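Local coordinates for protein nitrilotriacetate monooxygenase component B (Bacillus cereus ATCC 14579, PDB 3BPK) that probably binds FMN and acts as a flavin-dependent oxidoreductase, the flavin reductase-like component of a monooxygenase system, at residues B[91-96]-B[130-135]; B[31-36]-B[84-89]; B[142-147]-B[157-162]; B[48-53]-B[60-65]; B[41-46]-B[108-113]. All blocks are in the same frame, centred on the assembly; numbering follows the deposited sequence.

Interaction 1: B[91-96]-B[130-135]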
# COMPACT_ATOMS: atom_id res chain seq x y z
N GLU B 91 4.83 11.72 -13.22
CA GLU B 91 4.18 12.74 -14.06
C GLU B 91 4.61 12.65 -15.53
O GLU B 91 3.82 13.03 -16.42
CB GLU B 91 4.48 14.13 -13.52
CG GLU B 91 3.85 14.41 -12.16
CD GLU B 91 4.06 15.85 -11.66
OE1 GLU B 91 4.17 16.77 -12.52
OE2 GLU B 91 4.15 16.05 -10.43
N SER B 92 5.80 12.09 -15.80
CA SER B 92 6.32 12.09 -17.20
C SER B 92 5.57 11.14 -18.12
O SER B 92 5.64 11.26 -19.33
CB SER B 92 7.81 11.78 -17.26
OG SER B 92 8.10 10.41 -16.94
N TYR B 93 4.85 10.16 -17.56
CA TYR B 93 4.13 9.21 -18.43
C TYR B 93 2.76 8.81 -17.88
O TYR B 93 2.15 7.88 -18.39
CB TYR B 93 5.00 8.00 -18.84
CG TYR B 93 5.25 6.92 -17.81
CD1 TYR B 93 4.79 5.61 -18.05
CD2 TYR B 93 5.95 7.19 -16.63
CE1 TYR B 93 5.00 4.60 -17.14
CE2 TYR B 93 6.16 6.15 -15.67
CZ TYR B 93 5.68 4.87 -15.96
OH TYR B 93 5.85 3.83 -15.07
N VAL B 94 2.25 9.55 -16.88
CA VAL B 94 0.93 9.23 -16.34
C VAL B 94 -0.19 9.34 -17.39
O VAL B 94 -1.18 8.61 -17.33
CB VAL B 94 0.61 10.06 -15.06
CG1 VAL B 94 0.55 11.59 -15.39
CG2 VAL B 94 -0.68 9.55 -14.39
N ALA B 95 -0.02 10.23 -18.38
CA ALA B 95 -1.00 10.28 -19.46
C ALA B 95 -1.14 8.91 -20.17
O ALA B 95 -2.27 8.44 -20.40
CB ALA B 95 -0.69 11.41 -20.47
N ALA B 96 -0.00 8.27 -20.48
CA ALA B 96 0.00 6.97 -21.13
C ALA B 96 -0.48 5.90 -20.17
O ALA B 96 -1.23 5.01 -20.56
CB ALA B 96 1.39 6.64 -21.67
N LYS B 130 10.10 1.39 -21.43
CA LYS B 130 11.22 2.31 -21.37
C LYS B 130 10.88 3.65 -20.71
O LYS B 130 11.75 4.27 -20.10
CB LYS B 130 11.72 2.54 -22.82
CG LYS B 130 12.96 3.38 -22.90
CD LYS B 130 13.34 3.53 -24.39
CE LYS B 130 14.38 4.62 -24.61
NZ LYS B 130 15.65 4.06 -24.10
N GLU B 131 9.61 4.08 -20.82
CA GLU B 131 9.18 5.37 -20.32
C GLU B 131 9.31 5.53 -18.79
O GLU B 131 9.45 6.67 -18.30
CB GLU B 131 7.75 5.68 -20.75
CG GLU B 131 7.58 5.99 -22.27
CD GLU B 131 7.62 4.78 -23.20
OE1 GLU B 131 7.63 3.63 -22.74
OE2 GLU B 131 7.63 5.03 -24.44
N ALA B 132 9.28 4.42 -18.03
CA ALA B 132 9.45 4.53 -16.58
C ALA B 132 10.86 4.96 -16.19
O ALA B 132 11.84 4.54 -16.83
CB ALA B 132 9.14 3.19 -15.91
N ASN B 133 10.96 5.77 -15.12
CA ASN B 133 12.24 6.16 -14.56
C ASN B 133 12.73 5.16 -13.49
O ASN B 133 13.92 5.11 -13.17
CB ASN B 133 12.13 7.60 -14.01
CG ASN B 133 11.94 8.63 -15.14
OD1 ASN B 133 12.92 9.05 -15.75
ND2 ASN B 133 10.69 9.03 -15.41
N ILE B 134 11.81 4.39 -12.91
CA ILE B 134 12.21 3.33 -11.98
C ILE B 134 11.32 2.15 -12.29
O ILE B 134 10.08 2.28 -12.40
CB ILE B 134 12.01 3.72 -10.48
CG1 ILE B 134 12.83 4.98 -10.10
CG2 ILE B 134 12.38 2.49 -9.54
CD1 ILE B 134 12.56 5.49 -8.68
N ARG B 135 11.94 1.00 -12.49
CA ARG B 135 11.18 -0.23 -12.61
C ARG B 135 11.87 -1.40 -11.95
O ARG B 135 13.10 -1.40 -11.76
CB ARG B 135 10.82 -0.51 -14.05
CG ARG B 135 11.96 -1.03 -14.90
CD ARG B 135 11.49 -1.27 -16.36
NE ARG B 135 12.50 -2.06 -17.05
CZ ARG B 135 13.66 -1.58 -17.52
NH1 ARG B 135 13.95 -0.28 -17.47
NH2 ARG B 135 14.52 -2.43 -18.04
O HOH W 1 8.64 9.17 -19.21
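Tyr93, the residue just before helix 94-100, lays its ring against the turn at Glu131 and Ala132 that leads into strand 134-146. The backbone of that turn lies over one face of the ring. Glu131 C stands 4.3 Å above the plane of the Tyr93 ring, over its centre, and Ala132 N lies toward the rim. Near the root of the ring, Glu131 CB is 4.0 Å from Tyr93 CD1. At the far end, Ala132 CB touches Tyr93 OH at 3.5 Å. CG of Tyr93 sits between its own backbone N and carbonyl carbon (chi1 76°), which turns the ring toward the turn. The hydroxyl is hydrogen-bonded to Ile88 O on strand 83-88, next to strand 134-146 in the antiparallel sheet of this flavin reductase-like domain. The carboxylate of Glu131 bends away and bonds Thr117 OG1. A water bridges the more exposed side, giving one hydrogen to Ser92 OG at 2.6 Å and one to Glu131 O at 2.8 Å. Asn133 ND2 makes only a weak bond to Ser92 OG (3.3 Å). Both side chains also bond the carboxylate of Asp90.

Interaction 2: B[31-36]-B[84-89]; sequences AFVTSV and FVVHIS
Phe32 O takes two hydrogen bonds from one residue, His87. The setting is an antiparallel pair of strands, 28-36 with 83-88, in the main sheet of the flavin reductase-like domain. The backbone N of His87 is 2.8 Å from Phe32 O, and His87 ND1 is also 2.8 Å from it. The two donors come from opposite faces of the carbonyl plane. ND1 stands 38° out of that plane, while the oxygen lies in the plane of the imidazole. The ring reaches back because CG of His87 lies beside its own backbone N (chi1 -55°). Its NE2 is bonded to Val129 N, so both ring nitrogens are engaged and the rotation of the ring is fixed. Phe32 and His87 form one hydrogen-bonded pair, and Thr34 and Val85 the next. Between them Val33 and Val86 make a non-hydrogen-bonded pair. On their face of the sheet, Ala31 CB meets Val86 CG1 at 3.9 Å and Val33 CG1 meets Phe84 CD1 at 4.0 Å. On the other face the Phe32 and His87 rings meet obliquely, with planes 51° apart. Thr34 OG1, bonded to Pro127 O, lies at the imidazole edge, 3.4 Å from His87 CE1.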
# COMPACT_ATOMS: atom_id res chain seq x y z
N ALA B 31 1.22 1.33 -8.90
CA ALA B 31 2.10 0.38 -9.61
C ALA B 31 1.62 0.27 -11.06
O ALA B 31 0.46 -0.07 -11.30
CB ALA B 31 2.08 -1.00 -8.95
N PHE B 32 2.52 0.49 -12.02
CA PHE B 32 2.16 0.22 -13.41
C PHE B 32 2.80 -1.13 -13.72
O PHE B 32 4.04 -1.25 -13.69
CB PHE B 32 2.68 1.30 -14.35
CG PHE B 32 2.35 1.02 -15.76
CD1 PHE B 32 1.02 0.95 -16.17
CD2 PHE B 32 3.38 0.83 -16.71
CE1 PHE B 32 0.70 0.66 -17.49
CE2 PHE B 32 3.06 0.54 -18.03
CZ PHE B 32 1.73 0.47 -18.43
N VAL B 33 1.95 -2.13 -13.94
CA VAL B 33 2.44 -3.53 -13.95
C VAL B 33 2.31 -4.14 -15.34
O VAL B 33 1.21 -4.14 -15.92
CB VAL B 33 1.62 -4.41 -12.98
CG1 VAL B 33 2.13 -5.87 -13.00
CG2 VAL B 33 1.74 -3.87 -11.54
N THR B 34 3.43 -4.68 -15.86
CA THR B 34 3.40 -5.40 -17.15
C THR B 34 3.54 -6.89 -16.89
O THR B 34 4.19 -7.34 -15.92
CB THR B 34 4.48 -4.95 -18.16
OG1 THR B 34 5.78 -5.03 -17.56
CG2 THR B 34 4.20 -3.53 -18.60
N SER B 35 2.91 -7.67 -17.77
CA SER B 35 2.84 -9.11 -17.63
C SER B 35 2.57 -9.64 -19.04
O SER B 35 2.16 -8.88 -19.93
CB SER B 35 1.71 -9.51 -16.65
OG SER B 35 0.42 -9.12 -17.14
N VAL B 36 2.81 -10.94 -19.24
CA VAL B 36 2.71 -11.51 -20.61
C VAL B 36 1.74 -12.69 -20.61
O VAL B 36 1.78 -13.51 -19.68
CB VAL B 36 4.11 -11.93 -21.13
CG1 VAL B 36 3.99 -12.61 -22.51
CG2 VAL B 36 5.02 -10.69 -21.26
N PHE B 84 6.72 -10.67 -13.44
CA PHE B 84 6.02 -9.45 -13.88
C PHE B 84 6.93 -8.28 -13.59
O PHE B 84 7.88 -8.41 -12.81
CB PHE B 84 4.63 -9.30 -13.19
CG PHE B 84 4.66 -9.34 -11.67
CD1 PHE B 84 4.63 -8.14 -10.92
CD2 PHE B 84 4.69 -10.57 -10.97
CE1 PHE B 84 4.62 -8.18 -9.51
CE2 PHE B 84 4.67 -10.59 -9.56
CZ PHE B 84 4.64 -9.41 -8.85
N VAL B 85 6.66 -7.14 -14.23
CA VAL B 85 7.49 -5.95 -13.93
C VAL B 85 6.61 -4.89 -13.26
O VAL B 85 5.51 -4.58 -13.76
CB VAL B 85 8.13 -5.36 -15.22
CG1 VAL B 85 9.03 -4.13 -14.91
CG2 VAL B 85 9.01 -6.42 -15.95
N VAL B 86 7.14 -4.28 -12.19
CA VAL B 86 6.43 -3.21 -11.49
C VAL B 86 7.16 -1.90 -11.77
O VAL B 86 8.36 -1.79 -11.46
CB VAL B 86 6.37 -3.46 -9.98
CG1 VAL B 86 5.72 -2.24 -9.28
CG2 VAL B 86 5.58 -4.74 -9.70
N HIS B 87 6.45 -0.93 -12.34
CA HIS B 87 7.04 0.36 -12.65
C HIS B 87 6.47 1.40 -11.69
O HIS B 87 5.27 1.38 -11.37
CB HIS B 87 6.68 0.82 -14.07
CG HIS B 87 7.04 -0.18 -15.13
ND1 HIS B 87 6.28 -1.30 -15.37
CD2 HIS B 87 8.06 -0.20 -16.04
CE1 HIS B 87 6.82 -1.99 -16.38
NE2 HIS B 87 7.91 -1.35 -16.79
N ILE B 88 7.32 2.32 -11.27
CA ILE B 88 6.84 3.50 -10.52
C ILE B 88 6.16 4.45 -11.52
O ILE B 88 6.68 4.73 -12.62
CB ILE B 88 8.02 4.23 -9.84
CG1 ILE B 88 8.71 3.29 -8.84
CG2 ILE B 88 7.55 5.53 -9.16
CD1 ILE B 88 7.77 2.65 -7.82
N SER B 89 4.98 4.91 -11.15
CA SER B 89 4.21 5.86 -11.97
C SER B 89 4.60 7.28 -11.63
O SER B 89 4.66 7.67 -10.46
CB SER B 89 2.69 5.68 -11.74
OG SER B 89 2.28 4.37 -12.04

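Interaction 3: B[142-147]-B[157-162]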
# COMPACT_ATOMS: atom_id res chain seq x y z
N ARG B 142 4.22 -15.32 -4.03
CA ARG B 142 2.93 -16.00 -3.81
C ARG B 142 1.80 -15.12 -4.30
O ARG B 142 1.94 -13.91 -4.40
CB ARG B 142 2.74 -16.46 -2.35
CG ARG B 142 2.55 -15.35 -1.37
CD ARG B 142 2.24 -15.91 0.03
NE ARG B 142 3.40 -16.54 0.70
CZ ARG B 142 3.28 -17.31 1.78
NH1 ARG B 142 2.06 -17.60 2.25
NH2 ARG B 142 4.36 -17.85 2.36
N ALA B 143 0.68 -15.76 -4.66
CA ALA B 143 -0.54 -15.04 -4.98
C ALA B 143 -1.54 -15.52 -3.93
O ALA B 143 -1.69 -16.72 -3.72
CB ALA B 143 -1.02 -15.37 -6.40
N ILE B 144 -2.17 -14.57 -3.23
CA ILE B 144 -3.04 -14.89 -2.11
C ILE B 144 -4.50 -14.49 -2.46
O ILE B 144 -4.81 -13.31 -2.50
CB ILE B 144 -2.60 -14.15 -0.79
CG1 ILE B 144 -1.07 -14.29 -0.56
CG2 ILE B 144 -3.41 -14.72 0.39
CD1 ILE B 144 -0.51 -13.28 0.44
N PRO B 145 -5.38 -15.47 -2.72
CA PRO B 145 -6.77 -15.09 -3.02
C PRO B 145 -7.38 -14.58 -1.72
O PRO B 145 -7.19 -15.22 -0.65
CB PRO B 145 -7.43 -16.42 -3.47
CG PRO B 145 -6.28 -17.31 -3.80
CD PRO B 145 -5.16 -16.92 -2.88
N LEU B 146 -8.11 -13.48 -1.79
CA LEU B 146 -8.70 -12.87 -0.56
C LEU B 146 -10.07 -12.28 -0.81
O LEU B 146 -10.42 -11.93 -1.93
CB LEU B 146 -7.78 -11.78 0.03
CG LEU B 146 -6.43 -12.22 0.64
CD1 LEU B 146 -5.57 -11.00 0.94
CD2 LEU B 146 -6.64 -13.05 1.92
N GLY B 147 -10.86 -12.18 0.27
CA GLY B 147 -12.15 -11.50 0.21
C GLY B 147 -13.21 -12.29 -0.58
O GLY B 147 -13.00 -13.48 -0.90
N LEU B 157 -3.88 -11.06 -3.92
CA LEU B 157 -2.80 -10.20 -3.45
C LEU B 157 -1.50 -10.83 -3.94
O LEU B 157 -1.14 -11.94 -3.50
CB LEU B 157 -2.84 -10.10 -1.93
CG LEU B 157 -1.85 -9.15 -1.29
CD1 LEU B 157 -2.01 -7.74 -1.76
CD2 LEU B 157 -2.02 -9.21 0.25
N LEU B 158 -0.82 -10.14 -4.86
CA LEU B 158 0.41 -10.68 -5.47
C LEU B 158 1.57 -10.19 -4.64
O LEU B 158 1.73 -8.98 -4.45
CB LEU B 158 0.57 -10.17 -6.90
CG LEU B 158 -0.64 -10.50 -7.81
CD1 LEU B 158 -0.32 -9.96 -9.23
CD2 LEU B 158 -1.03 -12.01 -7.84
N ILE B 159 2.39 -11.13 -4.16
CA ILE B 159 3.62 -10.78 -3.45
C ILE B 159 4.78 -11.00 -4.42
O ILE B 159 5.00 -12.13 -4.89
CB ILE B 159 3.83 -11.66 -2.19
CG1 ILE B 159 2.60 -11.60 -1.25
CG2 ILE B 159 5.10 -11.23 -1.45
CD1 ILE B 159 2.19 -10.17 -0.83
N GLY B 160 5.49 -9.93 -4.78
CA GLY B 160 6.56 -10.03 -5.77
C GLY B 160 7.89 -9.82 -5.08
O GLY B 160 8.00 -8.99 -4.17
N ARG B 161 8.88 -10.60 -5.50
CA ARG B 161 10.24 -10.41 -5.02
C ARG B 161 11.01 -9.71 -6.11
O ARG B 161 11.05 -10.19 -7.23
CB ARG B 161 10.90 -11.76 -4.68
CG ARG B 161 12.38 -11.64 -4.31
CD ARG B 161 12.92 -12.91 -3.64
NE ARG B 161 12.89 -14.07 -4.54
CZ ARG B 161 13.86 -14.42 -5.38
NH1 ARG B 161 14.97 -13.69 -5.48
NH2 ARG B 161 13.71 -15.51 -6.13
N VAL B 162 11.60 -8.56 -5.76
CA VAL B 162 12.38 -7.79 -6.75
C VAL B 162 13.71 -8.51 -7.00
O VAL B 162 14.48 -8.79 -6.06
CB VAL B 162 12.67 -6.35 -6.25
CG1 VAL B 162 13.48 -5.55 -7.31
CG2 VAL B 162 11.37 -5.63 -5.89
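Ile144 and Leu157 are tied by two backbone hydrogen bonds. Ile144 N gives to Leu157 O at 2.8 Å, and Leu157 N gives to Ile144 O at the same 2.8 Å. Two residues along, Ile159 N bonds Arg142 O at 2.8 Å. The return bond, Arg142 N to Ile159 O, is weak at 3.4 Å. Toward the hairpin turn, the backbone of Leu146 is bonded to Ala154 and Cys155. Ala143 and Leu158 lie between the bonded pairs and do not bond each other through N and O. Instead Leu158 and Gly160 turn their backbones to strand 59-65, where they bond Val62 and Ile60. Strand 155-168 is thus held along both edges. Ala143 CA also leans on Leu157 O in a CA-H...O contact.

The side chains are apolar where they meet. Arg142 CG lies 3.8 Å from Ile159 CG1, with the two chains side by side and pointing the same way. With chi1 at 70°, the Arg142 chain rises over its own backbone and its methylenes run alongside Ile159. Ile144 CD1 reaches Ile159 CG1 at 3.9 Å, and Leu146 CD1 crosses to Leu157 CD2 at 4.0 Å. This face meets the second subunit. Ile144 and Leu157 each pack on their own counterpart there, and Leu146 packs on Val53 of the second subunit. On the other face Leu158 CD2 touches Ala143 CB at 3.7 Å. The whole is an antiparallel beta hairpin, strands 134-146 and 155-168, with one face in the dimer interface.

Interaction 4: B[48-53]-B[60-65]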
# COMPACT_ATOMS: atom_id res chain seq x y z
N SER B 48 -3.45 0.85 -7.75
CA SER B 48 -3.07 1.68 -6.62
C SER B 48 -3.05 0.93 -5.28
O SER B 48 -2.68 1.53 -4.26
CB SER B 48 -3.97 2.92 -6.52
OG SER B 48 -5.25 2.56 -5.99
N TYR B 49 -3.45 -0.36 -5.28
CA TYR B 49 -3.40 -1.13 -4.03
C TYR B 49 -2.02 -1.78 -3.97
O TYR B 49 -1.86 -2.99 -4.12
CB TYR B 49 -4.52 -2.17 -3.90
CG TYR B 49 -5.93 -1.66 -3.92
CD1 TYR B 49 -6.25 -0.29 -4.06
CD2 TYR B 49 -6.97 -2.57 -3.86
CE1 TYR B 49 -7.58 0.12 -4.13
CE2 TYR B 49 -8.29 -2.16 -3.91
CZ TYR B 49 -8.59 -0.83 -4.02
OH TYR B 49 -9.91 -0.40 -4.07
N PHE B 50 -1.03 -0.92 -3.74
CA PHE B 50 0.39 -1.24 -3.96
C PHE B 50 1.20 -0.75 -2.75
O PHE B 50 1.03 0.37 -2.26
CB PHE B 50 0.82 -0.39 -5.17
CG PHE B 50 2.30 -0.36 -5.48
CD1 PHE B 50 3.09 -1.52 -5.44
CD2 PHE B 50 2.86 0.84 -5.92
CE1 PHE B 50 4.45 -1.45 -5.83
CE2 PHE B 50 4.19 0.90 -6.31
CZ PHE B 50 4.98 -0.23 -6.27
N ASN B 51 2.11 -1.60 -2.27
CA ASN B 51 3.05 -1.08 -1.27
C ASN B 51 4.25 -2.01 -1.12
O ASN B 51 4.35 -3.06 -1.78
CB ASN B 51 2.37 -0.82 0.10
CG ASN B 51 2.90 0.43 0.80
OD1 ASN B 51 4.11 0.62 0.89
ND2 ASN B 51 2.00 1.31 1.26
N ILE B 52 5.16 -1.60 -0.23
CA ILE B 52 6.29 -2.45 0.15
C ILE B 52 5.82 -3.52 1.13
O ILE B 52 4.91 -3.27 1.94
CB ILE B 52 7.39 -1.55 0.84
CG1 ILE B 52 7.83 -0.38 -0.07
CG2 ILE B 52 8.59 -2.39 1.23
CD1 ILE B 52 8.66 0.68 0.68
N VAL B 53 6.45 -4.71 1.08
CA VAL B 53 6.19 -5.77 2.08
C VAL B 53 7.39 -5.90 3.04
O VAL B 53 7.23 -5.92 4.25
CB VAL B 53 5.86 -7.12 1.39
CG1 VAL B 53 5.87 -8.28 2.37
CG2 VAL B 53 4.51 -7.04 0.62
N ILE B 60 7.36 -6.74 -2.54
CA ILE B 60 6.31 -5.73 -2.77
C ILE B 60 4.97 -6.44 -2.93
O ILE B 60 4.93 -7.67 -3.16
CB ILE B 60 6.61 -4.82 -3.98
CG1 ILE B 60 6.66 -5.63 -5.28
CG2 ILE B 60 7.96 -4.10 -3.77
CD1 ILE B 60 5.31 -5.98 -5.89
N SER B 61 3.89 -5.70 -2.75
CA SER B 61 2.54 -6.29 -2.93
C SER B 61 1.70 -5.47 -3.88
O SER B 61 1.78 -4.23 -3.88
CB SER B 61 1.81 -6.37 -1.58
OG SER B 61 1.75 -5.09 -0.95
N VAL B 62 0.86 -6.16 -4.65
CA VAL B 62 -0.12 -5.47 -5.50
C VAL B 62 -1.40 -6.30 -5.40
O VAL B 62 -1.38 -7.50 -5.67
CB VAL B 62 0.33 -5.45 -6.97
CG1 VAL B 62 -0.71 -4.74 -7.83
CG2 VAL B 62 1.66 -4.75 -7.13
N SER B 63 -2.49 -5.67 -4.96
CA SER B 63 -3.76 -6.40 -4.89
C SER B 63 -4.55 -6.18 -6.18
O SER B 63 -4.88 -5.03 -6.52
CB SER B 63 -4.55 -5.98 -3.66
OG SER B 63 -5.71 -6.78 -3.56
N VAL B 64 -4.79 -7.27 -6.91
CA VAL B 64 -5.45 -7.19 -8.23
C VAL B 64 -6.87 -7.77 -8.08
O VAL B 64 -7.03 -8.92 -7.66
CB VAL B 64 -4.66 -8.01 -9.28
CG1 VAL B 64 -5.36 -7.95 -10.67
CG2 VAL B 64 -3.23 -7.44 -9.40
N GLN B 65 -7.87 -6.96 -8.38
CA GLN B 65 -9.26 -7.42 -8.14
C GLN B 65 -9.64 -8.48 -9.16
O GLN B 65 -9.16 -8.45 -10.31
CB GLN B 65 -10.24 -6.24 -8.21
CG GLN B 65 -9.92 -5.12 -7.19
CD GLN B 65 -9.73 -5.66 -5.75
OE1 GLN B 65 -10.65 -6.29 -5.16
NE2 GLN B 65 -8.55 -5.41 -5.17
O HOH W 2 -0.58 -3.96 -1.70
O HOH W 3 -5.01 -1.95 -7.20
O HOH W 4 2.36 -4.46 1.74
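Asn51 and Ser61 face each other as a hydrogen-bonded pair. Ser61 N gives to Asn51 O at 2.8 Å, and Asn51 N gives to Ser61 O at 3.1 Å. Further along, Ser63 N bonds Tyr49 O at 2.9 Å. Tyr49 is the centre of an inverse gamma turn. CA-H...O contacts fill in between these bonds, such as Phe50 CA to Ser61 O.

Water carries a second set of links. Ser61 OG is bonded to two waters; one donates to Tyr49 O and the other to Ile52 O. A third water accepts from Tyr49 N and donates to Ser63 O. The two strands, 42-54 and 59-65, form a beta hairpin of the main sheet. Its Asn51 face meets the second subunit. Asn51 ND2 bonds Phe50 O of that subunit, while Asn51 OD1 takes its own chain's Ile52 N at 2.7 Å, on a lone pair. Ser63 OG and Gln65 NE2 both bond Val53 O of the second subunit.

Among the packing contacts, Gln65 NE2 lies obliquely to the Tyr49 ring, 3.5 Å from Tyr49 CE2, with amide and ring planes 63° apart. Gln65 bends at chi2 (-50°), which brings its amide back to the tyrosine. The edge of the Phe50 ring meets Ser61 O in plane, and Phe50 CD1 touches Val62 CG2 at 3.9 Å. Val53 CG2 presses on Ser61 CB at 3.5 Å.

Interaction 5: B[41-46]-B[108-113]; sequences VLNGAP and ESEIEL
Leu42 and Ile111 meet where a short helix packs on the start of a strand. Helix 110-113 sits against strand 42-54, in the main antiparallel sheet of the flavin reductase-like domain. Leu42 CD2 lies 3.9 Å from Ile111 CG1, the two side chains crossing at a slant. Leu42 CG is anti to the backbone N (chi1 -177°), which carries the branch to the isoleucine. The carbonyl of Leu42 has a polar partner. Ser109 OG gives its hydrogen to Leu42 O at 2.7 Å, in the carbonyl plane. Ser109 is the N-cap of the helix, and its OG also accepts from Glu112 N at 3.1 Å. It thus ties the helix start to the strand. Ile111 also sends its CD1 onto the extended backbone of Gly44, 3.9 Å from Gly44 CA. Phe32 of strand 28-36 also packs against Ile111. Glu110 OE1 takes two hydrogen bonds from the strand. Asn43 ND2 meets Glu110 OE1 at 2.9 Å on the syn side, and Asn43 OD1 is bonded to Asn77. From the opposite face of the carboxylate, Gly44 N gives to Glu110 OE1 at 3.0 Å, 55° out of the carboxylate plane.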
# COMPACT_ATOMS: atom_id res chain seq x y z
N VAL B 41 1.40 -11.90 -25.57
CA VAL B 41 0.99 -10.50 -25.66
C VAL B 41 1.37 -9.76 -24.37
O VAL B 41 1.22 -10.31 -23.27
CB VAL B 41 -0.49 -10.38 -25.94
CG1 VAL B 41 -0.95 -8.93 -25.83
CG2 VAL B 41 -0.81 -11.00 -27.35
N LEU B 42 1.91 -8.54 -24.52
CA LEU B 42 2.35 -7.76 -23.36
C LEU B 42 1.19 -6.90 -22.82
O LEU B 42 0.77 -5.94 -23.46
CB LEU B 42 3.52 -6.86 -23.75
CG LEU B 42 4.15 -6.02 -22.63
CD1 LEU B 42 4.71 -6.94 -21.54
CD2 LEU B 42 5.23 -5.10 -23.19
N ASN B 43 0.69 -7.25 -21.63
CA ASN B 43 -0.35 -6.49 -20.99
C ASN B 43 0.27 -5.47 -20.04
O ASN B 43 1.41 -5.67 -19.54
CB ASN B 43 -1.27 -7.41 -20.17
CG ASN B 43 -2.28 -8.18 -21.02
OD1 ASN B 43 -2.39 -9.38 -20.88
ND2 ASN B 43 -3.05 -7.46 -21.87
N GLY B 44 -0.48 -4.40 -19.76
CA GLY B 44 -0.07 -3.41 -18.74
C GLY B 44 -1.31 -2.78 -18.16
O GLY B 44 -2.31 -2.55 -18.86
N ALA B 45 -1.23 -2.50 -16.86
CA ALA B 45 -2.33 -1.81 -16.16
C ALA B 45 -1.84 -1.20 -14.87
O ALA B 45 -0.87 -1.68 -14.30
CB ALA B 45 -3.46 -2.76 -15.90
N PRO B 46 -2.49 -0.11 -14.42
CA PRO B 46 -2.15 0.51 -13.16
C PRO B 46 -2.97 -0.07 -12.00
O PRO B 46 -4.17 -0.37 -12.16
CB PRO B 46 -2.57 1.99 -13.38
CG PRO B 46 -3.73 1.88 -14.34
CD PRO B 46 -3.50 0.67 -15.18
N GLU B 108 -4.89 -8.27 -26.00
CA GLU B 108 -4.54 -7.04 -26.72
C GLU B 108 -3.61 -6.21 -25.82
O GLU B 108 -3.85 -6.05 -24.62
CB GLU B 108 -5.76 -6.20 -27.08
CG GLU B 108 -6.72 -6.87 -28.02
CD GLU B 108 -6.18 -7.03 -29.44
OE1 GLU B 108 -5.17 -6.39 -29.85
OE2 GLU B 108 -6.79 -7.85 -30.15
N SER B 109 -2.55 -5.67 -26.40
CA SER B 109 -1.51 -5.00 -25.62
C SER B 109 -1.87 -3.56 -25.32
O SER B 109 -1.85 -2.70 -26.22
CB SER B 109 -0.17 -5.03 -26.37
OG SER B 109 0.82 -4.29 -25.65
N GLU B 110 -2.12 -3.25 -24.04
CA GLU B 110 -2.35 -1.87 -23.65
C GLU B 110 -1.10 -1.05 -23.86
O GLU B 110 -1.16 0.16 -24.06
CB GLU B 110 -2.75 -1.77 -22.17
CG GLU B 110 -4.07 -2.44 -21.82
CD GLU B 110 -3.93 -3.92 -21.44
OE1 GLU B 110 -2.85 -4.54 -21.63
OE2 GLU B 110 -4.95 -4.46 -20.96
N ILE B 111 0.07 -1.70 -23.76
CA ILE B 111 1.33 -1.02 -23.94
C ILE B 111 1.41 -0.42 -25.35
O ILE B 111 1.71 0.77 -25.50
CB ILE B 111 2.50 -1.99 -23.68
CG1 ILE B 111 2.46 -2.48 -22.22
CG2 ILE B 111 3.85 -1.36 -24.03
CD1 ILE B 111 2.26 -1.36 -21.16
N GLU B 112 1.12 -1.24 -26.36
CA GLU B 112 1.16 -0.74 -27.74
C GLU B 112 0.04 0.29 -28.01
O GLU B 112 0.28 1.34 -28.68
CB GLU B 112 1.14 -1.92 -28.74
CG GLU B 112 2.35 -2.86 -28.64
CD GLU B 112 3.70 -2.26 -29.02
OE1 GLU B 112 3.76 -1.08 -29.47
OE2 GLU B 112 4.71 -2.96 -28.83
N LEU B 113 -1.16 0.06 -27.47
CA LEU B 113 -2.24 1.05 -27.58
C LEU B 113 -1.83 2.42 -27.04
O LEU B 113 -2.13 3.46 -27.65
CB LEU B 113 -3.48 0.56 -26.84
CG LEU B 113 -4.71 1.49 -26.79
CD1 LEU B 113 -5.66 1.20 -27.96
CD2 LEU B 113 -5.46 1.37 -25.44

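In the fold
Interactions 2, 3 and 4 are strand pairings in the same antiparallel sheet, and all three are buried. Interactions 1 and 5 are partly buried and join the sheet to helix starts, with side chains doing most of the bonding. Interactions 1 and 3 use opposite ends of strand 134-146, and 4 and 5 share strand 42-54. Interaction 2, the middle piece, touches the other four: Ile134 O of interaction 1 probably bonds its Ile88 N, Asn43 N of interaction 5 probably bonds its Ser35 O, and Phe84 and Phe50 pack it on interactions 3 and 4. Interactions 3 and 4 meet the second subunit most fully, by apolar packing in 3 and mainly polar bonds in 4; 1 and 2 pack there less.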